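Local coordinates for protein racemase (Pseudovibrio sp. JE062, PDB 3MKC) that belongs to the enolase superfamily as a racemase-like protein of the mandelate racemase/muconate lactonizing enzyme group, pairing an N-terminal capping domain with a TIM-type barrel, at residues Glu221-Leu226 / Ala250-Asn255; Lys189-Tyr194 / Val210-Arg215; Ile110-Tyr115 / Pro372-Asp377; Ile320-Ala325 / Glu339-Glu344. One frame throughout, in Å; residues are numbered along the deposited sequence.

All four contacts are made chiefly by buried residues; interaction 1 has an exposed member, Asn255, and interaction 2 a partly exposed one, Arg215, whereas the touching residues of 3 and 4 are buried. Interactions 1 and 2 are neighbours in the barrel wall, Leu225 CD2 lying 4.1 Å from Tyr212 CE1. In 1 methyls meet methyls; in 2 valine methyls meet a tyrosine edge and a guanidinium. Interactions 3 and 4 touch, Leu374 O to Ala323 CB at 3.6 Å, 3 across the chain's centre from 1 and 2, and 4 nearer that centre; backbone carbonyls take a larger part there. Interaction 3 bridges the capping and barrel families. Interactions 2 and 4 reach the same sheet.

Interaction 1. Residues Glu221-Leu226 / Ala250-Asn255; sequences EVARLL and AKLVEN
Leu252 of helix 246-255 presses its branched end against Val222 and Ala223 of helix 219-228, joining two successive helices in the outer layer of the barrel, with strand 236-238 between them in the chain. Measured on the short segments, the axes come within 9.6 Å and cross at -37°, so the helices run in broadly the same direction, as consecutive helices round an alpha/beta barrel do.

The tight part is aliphatic. Leu252 CD2 sits 3.6 Å from Val222 CG1 and 3.6 Å from Val222 CB, while Leu252 CD1 reaches the same Val222 CG1 at 3.7 Å; one valine methyl is thus met by both leucine methyls. The two side chains cross at about a right angle. Val222 holds CG1 anti to its own nitrogen (chi1 178°), which turns that branch to the leucine. Leu252 CD2 also lies 3.6 Å from Ala223 N, and the small alanine side chain lets the leucine come down close to the helix backbone. Phe216 packs on Val222 and Thr240 on Leu252 from neighbouring loops.

Toward solvent the fit slackens. Ala223 CB is 4.4 Å from Asn255 O, a marginal contact, but that carbonyl accepts a hydrogen bond from Asn227 ND2, further along helix 219-228, a polar link on the looser side. The exposed Asn255 side chain touches Trp219, yet its tip leads away from residues 221-226 and folds back on its own helix. There Asn255 ND2 donates to Lys251 O at 2.8 Å with an N-H...O angle of 144°, sharing that oxygen with Asn255 N.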
loop_
_atom_site.group_PDB
_atom_site.type_symbol
_atom_site.label_atom_id
_atom_site.label_comp_id
_atom_site.label_asym_id
_atom_site.label_seq_id
_atom_site.Cartn_x
_atom_site.Cartn_y
_atom_site.Cartn_z
ATOM N N GLU A 221 11.332 8.111 -25.159
ATOM C CA GLU A 221 11.787 9.299 -24.438
ATOM C C GLU A 221 12.166 8.928 -22.998
ATOM O O GLU A 221 13.165 9.412 -22.454
ATOM C CB GLU A 221 10.683 10.362 -24.456
ATOM C CG GLU A 221 11.010 11.641 -23.716
ATOM C CD GLU A 221 9.915 12.696 -23.870
ATOM O OE1 GLU A 221 8.736 12.391 -23.587
ATOM O OE2 GLU A 221 10.234 13.834 -24.273
ATOM N N VAL A 222 11.378 8.055 -22.380
ATOM C CA VAL A 222 11.669 7.638 -21.014
ATOM C C VAL A 222 12.978 6.853 -20.960
ATOM O O VAL A 222 13.799 7.070 -20.072
ATOM C CB VAL A 222 10.528 6.769 -20.439
ATOM C CG1 VAL A 222 10.873 6.312 -19.030
ATOM C CG2 VAL A 222 9.233 7.567 -20.423
ATOM N N ALA A 223 13.184 5.955 -21.923
ATOM C CA ALA A 223 14.409 5.154 -21.945
ATOM C C ALA A 223 15.633 6.060 -22.029
ATOM O O ALA A 223 16.634 5.816 -21.353
ATOM C CB ALA A 223 14.390 4.183 -23.123
ATOM N N ARG A 224 15.559 7.104 -22.853
ATOM C CA ARG A 224 16.687 8.032 -22.976
ATOM C C ARG A 224 16.985 8.663 -21.629
ATOM O O ARG A 224 18.136 8.738 -21.203
ATOM C CB ARG A 224 16.389 9.142 -23.987
ATOM C CG ARG A 224 16.839 8.822 -25.387
ATOM C CD ARG A 224 16.779 10.045 -26.293
ATOM N NE ARG A 224 17.238 9.713 -27.639
ATOM C CZ ARG A 224 17.211 10.555 -28.667
ATOM N NH1 ARG A 224 16.745 11.787 -28.502
ATOM N NH2 ARG A 224 17.641 10.157 -29.859
ATOM N N LEU A 225 15.936 9.122 -20.960
ATOM C CA LEU A 225 16.097 9.744 -19.655
ATOM C C LEU A 225 16.703 8.772 -18.651
ATOM O O LEU A 225 17.703 9.078 -18.010
ATOM C CB LEU A 225 14.749 10.246 -19.138
ATOM C CG LEU A 225 14.667 10.675 -17.670
ATOM C CD1 LEU A 225 15.663 11.792 -17.387
ATOM C CD2 LEU A 225 13.253 11.126 -17.359
ATOM N N LEU A 226 16.104 7.592 -18.518
ATOM C CA LEU A 226 16.617 6.618 -17.562
ATOM C C LEU A 226 18.031 6.161 -17.891
ATOM O O LEU A 226 18.842 5.934 -16.994
ATOM C CB LEU A 226 15.672 5.417 -17.471
ATOM C CG LEU A 226 14.265 5.739 -16.952
ATOM C CD1 LEU A 226 13.479 4.441 -16.811
ATOM C CD2 LEU A 226 14.348 6.451 -15.597
ATOM N N ALA A 250 7.276 -2.892 -20.883
ATOM C CA ALA A 250 8.167 -3.966 -21.317
ATOM C C ALA A 250 9.313 -3.372 -22.142
ATOM O O ALA A 250 10.455 -3.830 -22.056
ATOM C CB ALA A 250 7.394 -5.001 -22.151
ATOM N N LYS A 251 8.998 -2.349 -22.934
ATOM C CA LYS A 251 10.006 -1.687 -23.755
ATOM C C LYS A 251 11.074 -1.079 -22.865
ATOM O O LYS A 251 12.270 -1.221 -23.129
ATOM C CB LYS A 251 9.372 -0.590 -24.610
ATOM C CG LYS A 251 8.586 -1.093 -25.807
ATOM C CD LYS A 251 9.508 -1.700 -26.848
ATOM C CE LYS A 251 8.806 -1.874 -28.184
ATOM N NZ LYS A 251 7.729 -2.899 -28.123
ATOM N N LEU A 252 10.642 -0.391 -21.811
ATOM C CA LEU A 252 11.585 0.227 -20.882
ATOM C C LEU A 252 12.466 -0.843 -20.266
ATOM O O LEU A 252 13.668 -0.651 -20.095
ATOM C CB LEU A 252 10.849 0.973 -19.767
ATOM C CG LEU A 252 10.082 2.234 -20.158
ATOM C CD1 LEU A 252 9.465 2.862 -18.910
ATOM C CD2 LEU A 252 11.032 3.220 -20.830
ATOM N N VAL A 253 11.866 -1.974 -19.919
ATOM C CA VAL A 253 12.637 -3.060 -19.327
ATOM C C VAL A 253 13.663 -3.586 -20.318
ATOM O O VAL A 253 14.819 -3.829 -19.975
ATOM C CB VAL A 253 11.727 -4.229 -18.891
ATOM C CG1 VAL A 253 12.587 -5.445 -18.481
ATOM C CG2 VAL A 253 10.866 -3.787 -17.726
ATOM N N GLU A 254 13.229 -3.755 -21.553
ATOM C CA GLU A 254 14.096 -4.274 -22.599
ATOM C C GLU A 254 15.175 -3.300 -23.041
ATOM O O GLU A 254 16.239 -3.710 -23.505
ATOM C CB GLU A 254 13.248 -4.650 -23.817
ATOM C CG GLU A 254 12.425 -5.905 -23.621
ATOM C CD GLU A 254 11.205 -5.953 -24.521
ATOM O OE1 GLU A 254 11.169 -5.229 -25.541
ATOM O OE2 GLU A 254 10.284 -6.731 -24.202
ATOM N N ASN A 255 14.921 -2.011 -22.877
ATOM C CA ASN A 255 15.876 -1.020 -23.359
ATOM C C ASN A 255 16.600 -0.132 -22.343
ATOM O O ASN A 255 17.263 0.826 -22.728
ATOM C CB ASN A 255 15.168 -0.176 -24.418
ATOM C CG ASN A 255 14.711 -1.018 -25.612
ATOM O OD1 ASN A 255 15.518 -1.395 -26.456
ATOM N ND2 ASN A 255 13.417 -1.341 -25.665
#

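Interaction 2. Residues Lys189-Tyr194 / Val210-Arg215; sequences KEVAYY and VDYLYR
Within the beta-alpha-beta unit of strand 175-179, helix 188-202 and strand 207-211, Val191 on the helix meets Tyr212 and Arg215, which follow the second strand of this barrel unit. Val191 divides its two methyls between them. CG1 approaches the edge of the tyrosine ring, near its plane, with Val191 CG1 to Tyr212 CE1 at 4.1 Å; CG2 comes obliquely to the guanidinium, with Val191 CG2 to Arg215 NE at 4.2 Å. Tyr212 carries CG anti to its carbonyl carbon (chi1 -64°), and this brings the ring's end nearer the helix. One ring face is packed by Val210 CG1, 3.5 Å above the plane of the Tyr212 ring and offset toward the rim.

Just after the strand the chain makes an Asx turn: Leu213 N donates to Asp211 OD1 at 2.8 Å (150°), meeting the oxygen from above the carboxylate plane. Leu226 of helix 219-228 also packs on Tyr212.

Both valine approaches are loose van der Waals contacts. Arg215 finds its polar partners elsewhere, so its orientation is probably set by backbone carbonyls of the preceding loop, chiefly Ala184 O, with weaker bonds to Trp186 O and Ile182 O, rather than by the valine.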
loop_
_atom_site.group_PDB
_atom_site.type_symbol
_atom_site.label_atom_id
_atom_site.label_comp_id
_atom_site.label_asym_id
_atom_site.label_seq_id
_atom_site.Cartn_x
_atom_site.Cartn_y
_atom_site.Cartn_z
ATOM N N LYS A 189 15.534 16.656 -19.839
ATOM C CA LYS A 189 16.894 16.975 -19.431
ATOM C C LYS A 189 16.905 17.659 -18.066
ATOM O O LYS A 189 17.808 17.439 -17.259
ATOM C CB LYS A 189 17.587 17.857 -20.476
ATOM C CG LYS A 189 18.652 17.104 -21.258
ATOM C CD LYS A 189 19.681 16.527 -20.282
ATOM C CE LYS A 189 20.492 15.377 -20.868
ATOM N NZ LYS A 189 21.361 14.776 -19.806
ATOM N N GLU A 190 15.889 18.473 -17.806
ATOM C CA GLU A 190 15.789 19.171 -16.536
ATOM C C GLU A 190 15.484 18.172 -15.425
ATOM O O GLU A 190 15.967 18.311 -14.301
ATOM C CB GLU A 190 14.692 20.239 -16.599
ATOM C CG GLU A 190 14.994 21.382 -17.560
ATOM C CD GLU A 190 13.871 22.401 -17.619
ATOM O OE1 GLU A 190 12.744 22.030 -18.009
ATOM O OE2 GLU A 190 14.114 23.570 -17.269
ATOM N N VAL A 191 14.671 17.167 -15.745
ATOM C CA VAL A 191 14.325 16.140 -14.772
ATOM C C VAL A 191 15.595 15.385 -14.403
ATOM O O VAL A 191 15.805 15.046 -13.239
ATOM C CB VAL A 191 13.283 15.146 -15.342
ATOM C CG1 VAL A 191 13.067 13.989 -14.363
ATOM C CG2 VAL A 191 11.970 15.871 -15.588
ATOM N N ALA A 192 16.442 15.131 -15.397
ATOM C CA ALA A 192 17.691 14.427 -15.150
ATOM C C ALA A 192 18.550 15.269 -14.209
ATOM O O ALA A 192 19.163 14.752 -13.275
ATOM C CB ALA A 192 18.423 14.186 -16.451
ATOM N N TYR A 193 18.586 16.570 -14.473
ATOM C CA TYR A 193 19.351 17.513 -13.663
ATOM C C TYR A 193 18.840 17.447 -12.233
ATOM O O TYR A 193 19.611 17.323 -11.278
ATOM C CB TYR A 193 19.171 18.935 -14.210
ATOM C CG TYR A 193 19.652 20.007 -13.260
ATOM C CD1 TYR A 193 21.012 20.201 -13.031
ATOM C CD2 TYR A 193 18.743 20.793 -12.554
ATOM C CE1 TYR A 193 21.459 21.153 -12.118
ATOM C CE2 TYR A 193 19.179 21.749 -11.634
ATOM C CZ TYR A 193 20.537 21.920 -11.424
ATOM O OH TYR A 193 20.978 22.849 -10.512
ATOM N N TYR A 194 17.522 17.525 -12.110
ATOM C CA TYR A 194 16.822 17.478 -10.835
ATOM C C TYR A 194 17.233 16.275 -9.991
ATOM O O TYR A 194 17.650 16.414 -8.840
ATOM C CB TYR A 194 15.321 17.431 -11.123
ATOM C CG TYR A 194 14.410 17.245 -9.938
ATOM C CD1 TYR A 194 14.323 18.206 -8.938
ATOM C CD2 TYR A 194 13.578 16.128 -9.851
ATOM C CE1 TYR A 194 13.421 18.068 -7.885
ATOM C CE2 TYR A 194 12.677 15.981 -8.807
ATOM C CZ TYR A 194 12.601 16.952 -7.830
ATOM O OH TYR A 194 11.696 16.811 -6.806
ATOM N N VAL A 210 12.357 6.832 -7.389
ATOM C CA VAL A 210 11.758 7.996 -8.039
ATOM C C VAL A 210 10.369 7.716 -8.606
ATOM O O VAL A 210 10.157 6.714 -9.296
ATOM C CB VAL A 210 12.653 8.515 -9.187
ATOM C CG1 VAL A 210 12.074 9.810 -9.753
ATOM C CG2 VAL A 210 14.074 8.740 -8.681
ATOM N N ASP A 211 9.437 8.616 -8.304
ATOM C CA ASP A 211 8.058 8.531 -8.771
ATOM C C ASP A 211 7.900 9.637 -9.803
ATOM O O ASP A 211 7.933 10.821 -9.461
ATOM C CB ASP A 211 7.093 8.754 -7.597
ATOM C CG ASP A 211 5.627 8.774 -8.021
ATOM O OD1 ASP A 211 5.332 8.602 -9.220
ATOM O OD2 ASP A 211 4.764 8.961 -7.139
ATOM N N TYR A 212 7.744 9.254 -11.064
ATOM C CA TYR A 212 7.609 10.231 -12.137
ATOM C C TYR A 212 6.170 10.714 -12.324
ATOM O O TYR A 212 5.892 11.562 -13.172
ATOM C CB TYR A 212 8.183 9.641 -13.431
ATOM C CG TYR A 212 9.672 9.364 -13.339
ATOM C CD1 TYR A 212 10.608 10.332 -13.696
ATOM C CD2 TYR A 212 10.141 8.147 -12.859
ATOM C CE1 TYR A 212 11.983 10.091 -13.577
ATOM C CE2 TYR A 212 11.500 7.895 -12.732
ATOM C CZ TYR A 212 12.420 8.870 -13.092
ATOM O OH TYR A 212 13.772 8.617 -12.968
ATOM N N LEU A 213 5.267 10.180 -11.507
ATOM C CA LEU A 213 3.859 10.558 -11.530
ATOM C C LEU A 213 3.168 10.580 -12.888
ATOM O O LEU A 213 2.398 11.497 -13.190
ATOM C CB LEU A 213 3.675 11.917 -10.837
ATOM C CG LEU A 213 3.846 11.870 -9.319
ATOM C CD1 LEU A 213 4.064 13.280 -8.765
ATOM C CD2 LEU A 213 2.618 11.219 -8.697
ATOM N N TYR A 214 3.457 9.575 -13.710
ATOM C CA TYR A 214 2.810 9.435 -15.005
ATOM C C TYR A 214 2.921 10.641 -15.930
ATOM O O TYR A 214 1.971 10.973 -16.634
ATOM C CB TYR A 214 1.336 9.101 -14.771
ATOM C CG TYR A 214 1.134 7.916 -13.849
ATOM C CD1 TYR A 214 1.412 6.622 -14.282
ATOM C CD2 TYR A 214 0.710 8.091 -12.526
ATOM C CE1 TYR A 214 1.278 5.537 -13.435
ATOM C CE2 TYR A 214 0.572 7.005 -11.664
ATOM C CZ TYR A 214 0.862 5.728 -12.130
ATOM O OH TYR A 214 0.755 4.644 -11.295
ATOM N N ARG A 215 4.080 11.287 -15.956
ATOM C CA ARG A 215 4.234 12.454 -16.816
ATOM C C ARG A 215 4.632 12.098 -18.250
ATOM O O ARG A 215 4.650 12.969 -19.110
ATOM C CB ARG A 215 5.267 13.422 -16.223
ATOM C CG ARG A 215 6.678 12.884 -16.190
ATOM C CD ARG A 215 7.634 13.789 -15.400
ATOM N NE ARG A 215 7.858 15.104 -16.004
ATOM C CZ ARG A 215 7.186 16.208 -15.681
ATOM N NH1 ARG A 215 6.233 16.167 -14.760
ATOM N NH2 ARG A 215 7.480 17.363 -16.266
#

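Interaction 3. Residues Ile110-Tyr115 / Pro372-Asp377; sequences IDMALY and PGLGID
Leu374 and Met112 meet where a loop late in the chain returns to helix 102-122, so the contact ties the capping-domain family to the barrel family, 256 residues lying between the two segments. Met112 is present as selenomethionine. From Leu374 CB, which points toward the helix, the chain continues to CG, held anti to the carbonyl carbon (chi1 -69°). It then forks. CD1 takes the contact: Leu374 CD1 lies 3.8 Å from Met112 O and 3.9 Å from Met112 CG, so one methyl touches both backbone and side chain, and the two side chains cross at about a right angle. CD2 turns to helix 319-331, with Leu374 CD2 at 3.8 Å from Ala324 CA. The leucine therefore wedges between two helices.

Next to it, Gly373 CA approaches Tyr115 O at 3.7 Å. Gly373 and Leu374 are the central residues of a type II' turn from Pro372 to Gly375, closed by Gly375 N to Pro372 O at 3.1 Å. Gly373 has phi 56°, a value that favours glycine at this position. Leu374 N is held by Asp116 OD1 of the helix, and Gly373 pairs through its backbone with Val124 and Ala126.

Between the two segments there is only van der Waals contact, largely of carbon against carbonyl oxygen; polar attachment near the turn includes Asp116 and the backbone of Val124 and Ala126, with the leucine supplying apolar contact to both helices.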
loop_
_atom_site.group_PDB
_atom_site.type_symbol
_atom_site.label_atom_id
_atom_site.label_comp_id
_atom_site.label_asym_id
_atom_site.label_seq_id
_atom_site.Cartn_x
_atom_site.Cartn_y
_atom_site.Cartn_z
ATOM N N ILE A 110 -12.243 -4.960 4.006
ATOM C CA ILE A 110 -12.785 -6.036 4.819
ATOM C C ILE A 110 -11.709 -7.097 5.060
ATOM O O ILE A 110 -11.571 -7.598 6.169
ATOM C CB ILE A 110 -14.025 -6.687 4.145
ATOM C CG1 ILE A 110 -15.141 -5.646 3.998
ATOM C CG2 ILE A 110 -14.515 -7.862 4.978
ATOM C CD1 ILE A 110 -16.365 -6.146 3.246
ATOM N N ASP A 111 -10.936 -7.431 4.027
ATOM C CA ASP A 111 -9.892 -8.441 4.183
ATOM C C ASP A 111 -8.895 -8.035 5.265
ATOM O O ASP A 111 -8.524 -8.836 6.120
ATOM C CB ASP A 111 -9.142 -8.649 2.870
ATOM C CG ASP A 111 -8.059 -9.706 2.983
ATOM O OD1 ASP A 111 -8.398 -10.906 3.103
ATOM O OD2 ASP A 111 -6.865 -9.332 2.959
HETATM N N MSE A 112 -8.466 -6.781 5.212
HETATM C CA MSE A 112 -7.518 -6.244 6.177
HETATM C C MSE A 112 -8.085 -6.342 7.587
HETATM O O MSE A 112 -7.383 -6.715 8.530
HETATM C CB MSE A 112 -7.228 -4.783 5.844
HETATM C CG MSE A 112 -6.074 -4.181 6.617
HETATM SE SE MSE A 112 -5.751 -2.365 6.065
HETATM C CE MSE A 112 -6.196 -2.610 4.191
ATOM N N ALA A 113 -9.363 -6.007 7.729
ATOM C CA ALA A 113 -10.013 -6.044 9.037
ATOM C C ALA A 113 -10.132 -7.459 9.604
ATOM O O ALA A 113 -10.202 -7.641 10.820
ATOM C CB ALA A 113 -11.387 -5.399 8.949
ATOM N N LEU A 114 -10.165 -8.462 8.733
ATOM C CA LEU A 114 -10.269 -9.837 9.203
ATOM C C LEU A 114 -8.968 -10.280 9.849
ATOM O O LEU A 114 -8.973 -11.047 10.806
ATOM C CB LEU A 114 -10.632 -10.778 8.054
ATOM C CG LEU A 114 -12.068 -10.626 7.549
ATOM C CD1 LEU A 114 -12.288 -11.547 6.365
ATOM C CD2 LEU A 114 -13.050 -10.944 8.675
ATOM N N TYR A 115 -7.848 -9.795 9.326
ATOM C CA TYR A 115 -6.563 -10.156 9.905
ATOM C C TYR A 115 -6.470 -9.571 11.308
ATOM O O TYR A 115 -5.903 -10.182 12.210
ATOM C CB TYR A 115 -5.422 -9.637 9.023
ATOM C CG TYR A 115 -5.165 -10.537 7.839
ATOM C CD1 TYR A 115 -4.379 -11.682 7.972
ATOM C CD2 TYR A 115 -5.771 -10.295 6.607
ATOM C CE1 TYR A 115 -4.212 -12.566 6.915
ATOM C CE2 TYR A 115 -5.610 -11.178 5.538
ATOM C CZ TYR A 115 -4.834 -12.310 5.703
ATOM O OH TYR A 115 -4.699 -13.209 4.670
ATOM N N PRO A 372 -1.762 -8.468 19.318
ATOM C CA PRO A 372 -2.642 -9.342 18.537
ATOM C C PRO A 372 -3.151 -8.579 17.319
ATOM O O PRO A 372 -3.215 -7.351 17.338
ATOM C CB PRO A 372 -3.769 -9.661 19.515
ATOM C CG PRO A 372 -3.078 -9.617 20.850
ATOM C CD PRO A 372 -2.226 -8.377 20.717
ATOM N N GLY A 373 -3.521 -9.305 16.267
ATOM C CA GLY A 373 -4.017 -8.654 15.068
ATOM C C GLY A 373 -3.062 -7.625 14.491
ATOM O O GLY A 373 -1.854 -7.852 14.428
ATOM N N LEU A 374 -3.604 -6.487 14.067
ATOM C CA LEU A 374 -2.786 -5.430 13.486
ATOM C C LEU A 374 -2.196 -4.495 14.529
ATOM O O LEU A 374 -1.417 -3.600 14.203
ATOM C CB LEU A 374 -3.605 -4.631 12.470
ATOM C CG LEU A 374 -3.945 -5.411 11.198
ATOM C CD1 LEU A 374 -4.803 -4.558 10.280
ATOM C CD2 LEU A 374 -2.661 -5.823 10.491
ATOM N N GLY A 375 -2.575 -4.701 15.785
ATOM C CA GLY A 375 -2.047 -3.877 16.858
ATOM C C GLY A 375 -2.412 -2.412 16.770
ATOM O O GLY A 375 -1.555 -1.538 16.906
ATOM N N ILE A 376 -3.687 -2.132 16.542
ATOM C CA ILE A 376 -4.136 -0.753 16.452
ATOM C C ILE A 376 -5.562 -0.599 16.941
ATOM O O ILE A 376 -6.311 -1.575 17.052
ATOM C CB ILE A 376 -4.102 -0.232 15.002
ATOM C CG1 ILE A 376 -4.867 -1.199 14.095
ATOM C CG2 ILE A 376 -2.666 -0.033 14.545
ATOM C CD1 ILE A 376 -4.967 -0.724 12.652
ATOM N N ASP A 377 -5.928 0.644 17.232
ATOM C CA ASP A 377 -7.278 0.947 17.668
ATOM C C ASP A 377 -7.613 2.377 17.278
ATOM O O ASP A 377 -6.725 3.226 17.132
ATOM C CB ASP A 377 -7.420 0.761 19.177
ATOM C CG ASP A 377 -8.835 0.385 19.584
ATOM O OD1 ASP A 377 -9.723 0.353 18.703
ATOM O OD2 ASP A 377 -9.060 0.119 20.784
#

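Interaction 4. Residues Ile320-Ala325 / Glu339-Glu344; sequences ITSAAA and EYVHPE
Ser322 and Tyr340 give up more surface here than the other residues, with Ala325 and Val341 adding less. They join helix 319-331 to strand 339-340, which pairs in parallel with strand 137-143 and so closes the barrel, its last strand beside its first. Ser322 points at the tyrosine. Its OG stands over one face, 3.8 Å above the plane of the Tyr340 ring and displaced toward the rim, while CB sits on the same side but out past the CE1-CZ rim, with Ser322 CB 3.5 Å from Tyr340 CE1 and 3.8 Å from Tyr340 CZ. Ser322 O also comes to 3.5 Å from Tyr340 CE1, lying close to the outward direction of that ring carbon's C-H. Tyr340 places its ring here with CG anti to the backbone N (chi1 -164°), and its hydroxyl, bonded to Glu358 OE2, marks the far end.

Val341 adds a second neighbour to the hydroxyl: Val341 CG1 is 3.9 Å from Ser322 OG. At the other end of the contact Ala325 CB approaches Glu339 O at 4.4 Å. The carboxylate of Glu339 is engaged elsewhere, OE2 with Thr143 OG1 and OE1 with Asn315 N. Arg351 of helix 349-353 touches both Ser322 and Tyr340.

The serine hydroxyl is thus used across this interface as a packing atom, against ring carbon and methyl, at distances too long for a hydrogen bond. The ring C-H facing Ser322 O, by contrast, is probably mildly favourable electrostatically, adding a weak directional element to what is otherwise shape fit.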
loop_
_atom_site.group_PDB
_atom_site.type_symbol
_atom_site.label_atom_id
_atom_site.label_comp_id
_atom_site.label_asym_id
_atom_site.label_seq_id
_atom_site.Cartn_x
_atom_site.Cartn_y
_atom_site.Cartn_z
ATOM N N ILE A 320 -3.815 2.650 9.794
ATOM C CA ILE A 320 -4.371 1.312 9.647
ATOM C C ILE A 320 -3.595 0.519 8.594
ATOM O O ILE A 320 -3.224 -0.634 8.813
ATOM C CB ILE A 320 -5.856 1.372 9.246
ATOM C CG1 ILE A 320 -6.654 2.115 10.327
ATOM C CG2 ILE A 320 -6.403 -0.036 9.068
ATOM C CD1 ILE A 320 -8.146 2.203 10.045
ATOM N N THR A 321 -3.352 1.145 7.450
ATOM C CA THR A 321 -2.612 0.483 6.384
ATOM C C THR A 321 -1.125 0.382 6.735
ATOM O O THR A 321 -0.470 -0.606 6.398
ATOM C CB THR A 321 -2.804 1.222 5.043
ATOM O OG1 THR A 321 -4.185 1.152 4.664
ATOM C CG2 THR A 321 -1.948 0.596 3.944
ATOM N N SER A 322 -0.587 1.391 7.419
ATOM C CA SER A 322 0.823 1.340 7.803
ATOM C C SER A 322 1.076 0.128 8.698
ATOM O O SER A 322 2.136 -0.495 8.625
ATOM C CB SER A 322 1.238 2.619 8.537
ATOM O OG SER A 322 1.422 3.694 7.630
ATOM N N ALA A 323 0.102 -0.211 9.540
ATOM C CA ALA A 323 0.242 -1.358 10.424
ATOM C C ALA A 323 0.245 -2.644 9.599
ATOM O O ALA A 323 1.075 -3.536 9.813
ATOM C CB ALA A 323 -0.901 -1.389 11.434
ATOM N N ALA A 324 -0.689 -2.737 8.658
ATOM C CA ALA A 324 -0.779 -3.916 7.809
ATOM C C ALA A 324 0.518 -4.078 7.027
ATOM O O ALA A 324 0.995 -5.198 6.836
ATOM C CB ALA A 324 -1.963 -3.795 6.842
ATOM N N ALA A 325 1.088 -2.954 6.602
ATOM C CA ALA A 325 2.328 -2.948 5.822
ATOM C C ALA A 325 3.498 -3.568 6.583
ATOM O O ALA A 325 4.319 -4.281 6.007
ATOM C CB ALA A 325 2.678 -1.515 5.394
ATOM N N GLU A 339 6.975 0.403 1.071
ATOM C CA GLU A 339 6.600 1.800 1.258
ATOM C C GLU A 339 5.944 2.077 2.593
ATOM O O GLU A 339 5.044 1.355 3.025
ATOM C CB GLU A 339 5.683 2.301 0.139
ATOM C CG GLU A 339 5.252 3.757 0.333
ATOM C CD GLU A 339 4.555 4.353 -0.877
ATOM O OE1 GLU A 339 3.745 3.646 -1.510
ATOM O OE2 GLU A 339 4.806 5.538 -1.186
ATOM N N TYR A 340 6.406 3.143 3.234
ATOM C CA TYR A 340 5.880 3.544 4.521
ATOM C C TYR A 340 5.888 5.065 4.608
ATOM O O TYR A 340 6.818 5.720 4.141
ATOM C CB TYR A 340 6.747 2.970 5.635
ATOM C CG TYR A 340 6.096 2.990 6.996
ATOM C CD1 TYR A 340 5.273 1.945 7.411
ATOM C CD2 TYR A 340 6.313 4.049 7.876
ATOM C CE1 TYR A 340 4.685 1.950 8.674
ATOM C CE2 TYR A 340 5.729 4.067 9.140
ATOM C CZ TYR A 340 4.919 3.016 9.531
ATOM O OH TYR A 340 4.342 3.030 10.772
ATOM N N VAL A 341 4.833 5.625 5.182
ATOM C CA VAL A 341 4.745 7.063 5.361
ATOM C C VAL A 341 4.882 7.256 6.864
ATOM O O VAL A 341 4.095 6.723 7.647
ATOM C CB VAL A 341 3.393 7.620 4.850
ATOM C CG1 VAL A 341 2.238 6.954 5.577
ATOM C CG2 VAL A 341 3.349 9.134 5.036
ATOM N N HIS A 342 5.914 7.985 7.267
ATOM C CA HIS A 342 6.172 8.212 8.678
ATOM C C HIS A 342 5.683 9.593 9.107
ATOM O O HIS A 342 5.771 10.553 8.344
ATOM C CB HIS A 342 7.671 8.065 8.948
ATOM C CG HIS A 342 8.020 8.013 10.400
ATOM N ND1 HIS A 342 8.027 9.132 11.207
ATOM C CD2 HIS A 342 8.331 6.968 11.203
ATOM C CE1 HIS A 342 8.328 8.777 12.442
ATOM N NE2 HIS A 342 8.518 7.468 12.467
ATOM N N PRO A 343 5.153 9.702 10.339
ATOM C CA PRO A 343 4.632 10.951 10.908
ATOM C C PRO A 343 5.626 12.110 10.967
ATOM O O PRO A 343 5.245 13.265 10.790
ATOM C CB PRO A 343 4.167 10.525 12.295
ATOM C CG PRO A 343 3.756 9.111 12.088
ATOM C CD PRO A 343 4.890 8.575 11.249
ATOM N N GLU A 344 6.893 11.811 11.224
ATOM C CA GLU A 344 7.906 12.862 11.298
ATOM C C GLU A 344 8.492 13.176 9.925
ATOM O O GLU A 344 9.392 14.013 9.799
ATOM C CB GLU A 344 9.031 12.450 12.255
ATOM C CG GLU A 344 8.594 12.330 13.709
ATOM C CD GLU A 344 9.727 11.923 14.637
ATOM O OE1 GLU A 344 10.737 12.656 14.713
ATOM O OE2 GLU A 344 9.604 10.870 15.295
#